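Local coordinates for protein HepC.19480.a.B1 (Helicobacter pylori, PDB 6MTZ) that is of unknown function but is probably a two-domain phosphoesterase of the DHH/DHHA1 family, acting on phosphate esters, at residues S47-E52 with E337-R342. Numbering follows the deposited sequence.
Sequences SARIYE and ESFNYR
Phe339 reaches across to the helix 43-59 and meets Ala48 and Arg49 with different parts of its side chain. Its CB rests 4.3 Å from Ala48 CB, an apolar touch, while its ring leads away from Ala48. Only the CD1 flank nears the guanidinium, with Phe339 CD1 3.9 Å from Arg49 NH2. The two side chains cross at roughly a right angle, an oblique approach with their planes inclined by 67°. A bend at chi2 (-57°) turns the arginine chain and helps carry its guanidinium toward Phe339. Within the helix, Arg49 NH1 donates to the syn lone pair of Glu52 OE1 at 2.6 Å, almost in the guanidinium plane, a charge-assisted hydrogen bond that makes the salt bridge; Glu45 pairs with NH2 and the carbonyl of Asn39 accepts from NE. A water, also at the guanidinium edge, accepts from Arg49 NH2 at 3.0 Å and donates to Phe339 O at 2.7 Å. An ST turn, Ser338 OG accepting from Asn340 N, spans Phe339, and a weak N-cap bond from Arg342 N to Asn340 OD1 follows at the start of helix 341-353. The contact thus joins the parallel-sheet domain to the mixed-sheet domain through a small, partly hydrated surface patch without direct hydrogen bonds, in which carboxylates probably offset much of the arginine's charge and one water supplies the polar link.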
ATOM      1  N   SER A  47       8.943   8.161  -7.032  1.00 43.64           N
ATOM      2  CA  SER A  47       9.773   7.916  -8.207  1.00 44.07           C
ATOM      3  C   SER A  47       9.788   6.442  -8.568  1.00 48.33           C
ATOM      4  O   SER A  47       9.745   6.088  -9.753  1.00 49.56           O
ATOM      5  CB  SER A  47      11.195   8.426  -7.968  1.00 52.39           C
ATOM      6  OG  SER A  47      11.202   9.839  -7.929  1.00 60.49           O
ATOM      7  N   ALA A  48       9.832   5.563  -7.561  1.00 40.57           N
ATOM      8  CA  ALA A  48       9.811   4.134  -7.848  1.00 45.10           C
ATOM      9  C   ALA A  48       8.530   3.743  -8.569  1.00 34.71           C
ATOM     10  O   ALA A  48       8.565   2.987  -9.546  1.00 50.42           O
ATOM     11  CB  ALA A  48       9.965   3.325  -6.562  1.00 50.03           C
ATOM     12  N   ARG A  49       7.389   4.264  -8.116  1.00 36.64           N
ATOM     13  CA  ARG A  49       6.135   3.907  -8.765  1.00 36.58           C
ATOM     14  C   ARG A  49       6.069   4.473 -10.176  1.00 42.92           C
ATOM     15  O   ARG A  49       5.500   3.835 -11.068  1.00 36.75           O
ATOM     16  CB  ARG A  49       4.941   4.374  -7.929  1.00 35.81           C
ATOM     17  CG  ARG A  49       4.910   3.901  -6.450  1.00 38.22           C
ATOM     18  CD  ARG A  49       4.963   2.376  -6.278  1.00 39.65           C
ATOM     19  NE  ARG A  49       5.083   2.000  -4.867  1.00 36.42           N
ATOM     20  CZ  ARG A  49       5.707   0.909  -4.420  1.00 42.91           C
ATOM     21  NH1 ARG A  49       6.266   0.067  -5.269  1.00 31.09           N
ATOM     22  NH2 ARG A  49       5.774   0.657  -3.116  1.00 35.79           N
ATOM     23  N   ILE A  50       6.670   5.643 -10.413  1.00 38.69           N
ATOM     24  CA  ILE A  50       6.642   6.197 -11.760  1.00 45.78           C
ATOM     25  C   ILE A  50       7.474   5.329 -12.692  1.00 44.93           C
ATOM     26  O   ILE A  50       7.080   5.062 -13.835  1.00 46.57           O
ATOM     27  CB  ILE A  50       7.104   7.668 -11.749  1.00 47.79           C
ATOM     28  CG1 ILE A  50       6.003   8.550 -11.154  1.00 39.89           C
ATOM     29  CG2 ILE A  50       7.426   8.146 -13.148  1.00 45.06           C
ATOM     30  CD1 ILE A  50       6.468   9.910 -10.729  1.00 44.79           C
ATOM     31  N   TYR A  51       8.604   4.823 -12.200  1.00 42.23           N
ATOM     32  CA  TYR A  51       9.399   3.889 -12.985  1.00 47.56           C
ATOM     33  C   TYR A  51       8.618   2.612 -13.264  1.00 42.63           C
ATOM     34  O   TYR A  51       8.598   2.119 -14.397  1.00 41.20           O
ATOM     35  CB  TYR A  51      10.711   3.582 -12.260  1.00 53.73           C
ATOM     36  CG  TYR A  51      11.564   2.546 -12.948  1.00 63.97           C
ATOM     37  CD1 TYR A  51      12.474   2.912 -13.932  1.00 68.42           C
ATOM     38  CD2 TYR A  51      11.464   1.197 -12.610  1.00 67.67           C
ATOM     39  CE1 TYR A  51      13.264   1.960 -14.567  1.00 71.69           C
ATOM     40  CE2 TYR A  51      12.246   0.241 -13.239  1.00 68.93           C
ATOM     41  CZ  TYR A  51      13.144   0.628 -14.215  1.00 68.33           C
ATOM     42  OH  TYR A  51      13.926  -0.317 -14.839  1.00 73.81           O
ATOM     43  N   GLU A  52       7.988   2.048 -12.230  1.00 45.93           N
ATOM     44  CA  GLU A  52       7.164   0.853 -12.399  1.00 46.26           C
ATOM     45  C   GLU A  52       6.098   1.050 -13.465  1.00 42.28           C
ATOM     46  O   GLU A  52       5.847   0.157 -14.280  1.00 52.40           O
ATOM     47  CB  GLU A  52       6.470   0.503 -11.087  1.00 50.04           C
ATOM     48  CG  GLU A  52       7.214  -0.377 -10.141  1.00 49.42           C
ATOM     49  CD  GLU A  52       6.395  -0.592  -8.876  1.00 56.07           C
ATOM     50  OE1 GLU A  52       6.861  -0.192  -7.790  1.00 63.79           O
ATOM     51  OE2 GLU A  52       5.274  -1.128  -8.971  1.00 45.57           O
ATOM     52  N   GLU A 337      18.258   1.037   1.660  1.00 48.71           N
ATOM     53  CA  GLU A 337      16.803   0.974   1.574  1.00 44.50           C
ATOM     54  C   GLU A 337      16.368   0.873   0.118  1.00 31.00           C
ATOM     55  O   GLU A 337      17.074   1.305  -0.789  1.00 33.22           O
ATOM     56  CB  GLU A 337      16.181   2.217   2.219  1.00 41.30           C
ATOM     57  N   SER A 338      15.194   0.289  -0.108  1.00 39.48           N
ATOM     58  CA  SER A 338      14.705   0.156  -1.473  1.00 41.27           C
ATOM     59  C   SER A 338      13.219  -0.174  -1.446  1.00 44.26           C
ATOM     60  O   SER A 338      12.687  -0.643  -0.437  1.00 39.77           O
ATOM     61  CB  SER A 338      15.488  -0.919  -2.233  1.00 39.74           C
ATOM     62  OG  SER A 338      14.954  -1.124  -3.523  1.00 42.08           O
ATOM     63  N   PHE A 339      12.549   0.086  -2.570  1.00 36.35           N
ATOM     64  CA  PHE A 339      11.192  -0.410  -2.767  1.00 39.32           C
ATOM     65  C   PHE A 339      11.164  -1.572  -3.749  1.00 34.74           C
ATOM     66  O   PHE A 339      10.093  -1.961  -4.212  1.00 36.02           O
ATOM     67  CB  PHE A 339      10.252   0.731  -3.191  1.00 34.26           C
ATOM     68  CG  PHE A 339       9.949   1.686  -2.068  1.00 32.68           C
ATOM     69  CD1 PHE A 339       8.999   1.362  -1.103  1.00 30.09           C
ATOM     70  CD2 PHE A 339      10.664   2.874  -1.932  1.00 37.17           C
ATOM     71  CE1 PHE A 339       8.740   2.219  -0.026  1.00 27.35           C
ATOM     72  CE2 PHE A 339      10.412   3.746  -0.861  1.00 34.97           C
ATOM     73  CZ  PHE A 339       9.453   3.417   0.090  1.00 37.35           C
ATOM     74  N   ASN A 340      12.319  -2.145  -4.053  1.00 33.84           N
ATOM     75  CA  ASN A 340      12.447  -3.321  -4.901  1.00 44.62           C
ATOM     76  C   ASN A 340      12.857  -4.486  -4.009  1.00 37.71           C
ATOM     77  O   ASN A 340      13.962  -4.483  -3.459  1.00 40.05           O
ATOM     78  CB  ASN A 340      13.487  -3.074  -5.991  1.00 52.22           C
ATOM     79  CG  ASN A 340      13.412  -4.085  -7.102  1.00 59.01           C
ATOM     80  OD1 ASN A 340      13.777  -5.246  -6.932  1.00 62.01           O
ATOM     81  ND2 ASN A 340      12.936  -3.648  -8.255  1.00 67.12           N
ATOM     82  N   TYR A 341      11.983  -5.489  -3.875  1.00 35.58           N
ATOM     83  CA  TYR A 341      12.272  -6.577  -2.940  1.00 31.05           C
ATOM     84  C   TYR A 341      13.545  -7.334  -3.324  1.00 41.06           C
ATOM     85  O   TYR A 341      14.299  -7.777  -2.448  1.00 40.79           O
ATOM     86  CB  TYR A 341      11.084  -7.542  -2.840  1.00 33.50           C
ATOM     87  CG  TYR A 341      11.420  -8.754  -1.986  1.00 27.14           C
ATOM     88  CD1 TYR A 341      11.345  -8.685  -0.602  1.00 30.62           C
ATOM     89  CD2 TYR A 341      11.840  -9.956  -2.566  1.00 28.43           C
ATOM     90  CE1 TYR A 341      11.673  -9.777   0.196  1.00 36.41           C
ATOM     91  CE2 TYR A 341      12.169 -11.056  -1.774  1.00 32.80           C
ATOM     92  CZ  TYR A 341      12.078 -10.957  -0.395  1.00 37.96           C
ATOM     93  OH  TYR A 341      12.396 -12.028   0.408  1.00 36.72           O
ATOM     94  N   ARG A 342      13.806  -7.500  -4.623  1.00 35.17           N
ATOM     95  CA  ARG A 342      15.014  -8.217  -5.025  1.00 38.72           C
ATOM     96  C   ARG A 342      16.273  -7.507  -4.522  1.00 43.31           C
ATOM     97  O   ARG A 342      17.233  -8.159  -4.087  1.00 36.22           O
ATOM     98  CB  ARG A 342      15.054  -8.387  -6.547  1.00 35.05           C
TER
HETATM   99  O   HOH W   1       7.620  -1.766  -3.213  1.00 41.55           O